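Local coordinates for intracellular serine protease (Bacillus licheniformis, PDB 4ZOQ), which probably acts as a subtilisin-like serine endopeptidase that cuts lanthipeptide precursors at a specific sequence, at residues A48-L54 and I103-L109. Residues are numbered along the deposited sequence; the frame is centred on the assembly and turned at random.
Sequences ALIDSGL and ITPYQVL
With chi1 at -69°, Y106 has CG anti to its carbonyl carbon, which turns the ring back along the strand, where CE1 lies 3.8 Å from A48 CB. Q107 instead has CG anti to the backbone N and an extended chain, which lays its amide beside the S52-G53 peptide; Q107 CG is 3.6 Å from G53 N. The backbones pair in parallel: L49 N donates to T104 O (2.7 Å, nearly straight at 172°), Y106 N to L49 O, and D51 N to Y106 O. At the last bridged pair, D51 with Q107, D51 O accepts two bonds, one from V108 N at 2.8 Å, almost in line with the carbonyl, and a longer one from L109 N at 3.2 Å, above the carbonyl plane. On the A48, I50 and Y106 face, covered by helix 116-128, I50 CG2 meets V108 CG2 at 3.5 Å. On the L49 and P105 face the returning loop brings L54 across P105 at about a right angle, CB to CB 3.7 Å. D51 is thus held through both its N-H and its carbonyl, and its carboxylate is hydrogen-bonded to H86 ND1 through OD1 and to T90 OG1 through OD2. This places D51, predicted with H86 and S276 to form the charge relay, at the C-terminal end of central parallel strand 46-51, as in the subtilisin fold.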
# COMPACT_ATOMS: atom_id res chain seq x y z
N ALA B 48 -3.21 -0.13 -8.07
CA ALA B 48 -2.26 0.97 -8.01
C ALA B 48 -1.23 0.73 -6.91
O ALA B 48 -1.56 0.45 -5.77
CB ALA B 48 -2.97 2.28 -7.79
N LEU B 49 0.03 0.81 -7.29
CA LEU B 49 1.15 0.57 -6.41
C LEU B 49 1.79 1.89 -5.98
O LEU B 49 2.68 2.39 -6.67
CB LEU B 49 2.20 -0.28 -7.12
CG LEU B 49 3.37 -0.70 -6.23
CD1 LEU B 49 3.05 -1.97 -5.48
CD2 LEU B 49 4.67 -0.82 -7.04
N ILE B 50 1.34 2.46 -4.86
CA ILE B 50 1.91 3.73 -4.39
C ILE B 50 3.13 3.43 -3.54
O ILE B 50 3.02 3.17 -2.35
CB ILE B 50 0.89 4.57 -3.58
CG1 ILE B 50 -0.33 4.86 -4.44
CG2 ILE B 50 1.51 5.85 -3.09
CD1 ILE B 50 -1.29 5.70 -3.83
N ASP B 51 4.30 3.51 -4.15
CA ASP B 51 5.48 2.95 -3.51
C ASP B 51 6.71 3.64 -4.08
O ASP B 51 6.64 4.81 -4.46
CB ASP B 51 5.54 1.43 -3.74
CG ASP B 51 6.09 0.66 -2.52
OD1 ASP B 51 7.26 0.89 -2.12
OD2 ASP B 51 5.38 -0.23 -2.02
N SER B 52 7.82 2.90 -4.14
CA SER B 52 9.12 3.45 -4.54
C SER B 52 9.45 3.21 -6.02
O SER B 52 10.63 3.19 -6.40
CB SER B 52 10.23 2.88 -3.66
OG SER B 52 10.49 1.54 -4.00
N GLY B 53 8.44 3.00 -6.84
CA GLY B 53 8.66 2.73 -8.25
C GLY B 53 8.56 1.25 -8.51
O GLY B 53 7.99 0.51 -7.72
N LEU B 54 9.15 0.79 -9.59
CA LEU B 54 8.99 -0.61 -9.92
C LEU B 54 10.03 -1.04 -10.91
O LEU B 54 10.32 -0.33 -11.87
CB LEU B 54 7.58 -0.89 -10.44
CG LEU B 54 7.16 -2.31 -10.82
CD1 LEU B 54 7.39 -3.28 -9.68
CD2 LEU B 54 5.71 -2.32 -11.17
N ILE B 103 -0.65 -4.15 -12.71
CA ILE B 103 -0.08 -3.40 -11.60
C ILE B 103 0.48 -2.08 -12.12
O ILE B 103 1.32 -2.09 -13.00
CB ILE B 103 1.04 -4.19 -10.86
CG1 ILE B 103 0.51 -5.45 -10.18
CG2 ILE B 103 1.73 -3.31 -9.83
CD1 ILE B 103 1.62 -6.44 -9.76
N THR B 104 0.05 -0.96 -11.56
CA THR B 104 0.56 0.33 -12.00
C THR B 104 1.35 1.04 -10.90
O THR B 104 0.79 1.37 -9.86
CB THR B 104 -0.57 1.28 -12.42
OG1 THR B 104 -1.50 0.61 -13.28
CG2 THR B 104 0.01 2.52 -13.10
N PRO B 105 2.63 1.34 -11.16
CA PRO B 105 3.48 2.00 -10.16
C PRO B 105 3.22 3.50 -10.10
O PRO B 105 3.25 4.16 -11.14
CB PRO B 105 4.90 1.71 -10.65
CG PRO B 105 4.75 1.61 -12.17
CD PRO B 105 3.34 1.07 -12.43
N TYR B 106 2.91 4.01 -8.91
CA TYR B 106 2.88 5.44 -8.63
C TYR B 106 4.00 5.74 -7.66
O TYR B 106 3.82 5.60 -6.44
CB TYR B 106 1.55 5.88 -8.04
CG TYR B 106 0.38 5.83 -9.01
CD1 TYR B 106 -0.15 4.61 -9.41
CD2 TYR B 106 -0.18 6.99 -9.52
CE1 TYR B 106 -1.21 4.54 -10.29
CE2 TYR B 106 -1.25 6.94 -10.40
CZ TYR B 106 -1.76 5.71 -10.78
OH TYR B 106 -2.82 5.65 -11.65
N GLN B 107 5.14 6.16 -8.21
CA GLN B 107 6.37 6.34 -7.44
C GLN B 107 6.37 7.63 -6.62
O GLN B 107 6.50 8.73 -7.16
CB GLN B 107 7.60 6.31 -8.36
CG GLN B 107 8.91 6.49 -7.60
CD GLN B 107 10.12 6.11 -8.44
OE1 GLN B 107 10.00 5.81 -9.62
NE2 GLN B 107 11.28 6.06 -7.80
N VAL B 108 6.21 7.48 -5.31
CA VAL B 108 6.20 8.63 -4.42
C VAL B 108 7.28 8.54 -3.36
O VAL B 108 7.40 9.40 -2.50
CB VAL B 108 4.84 8.78 -3.75
CG1 VAL B 108 3.75 8.89 -4.79
CG2 VAL B 108 4.57 7.58 -2.84
N LEU B 109 8.07 7.47 -3.43
CA LEU B 109 9.17 7.25 -2.49
C LEU B 109 10.47 7.01 -3.23
O LEU B 109 10.48 6.52 -4.38
CB LEU B 109 8.90 6.04 -1.58
CG LEU B 109 7.61 5.93 -0.77
CD1 LEU B 109 7.53 4.55 -0.13
CD2 LEU B 109 7.54 7.02 0.27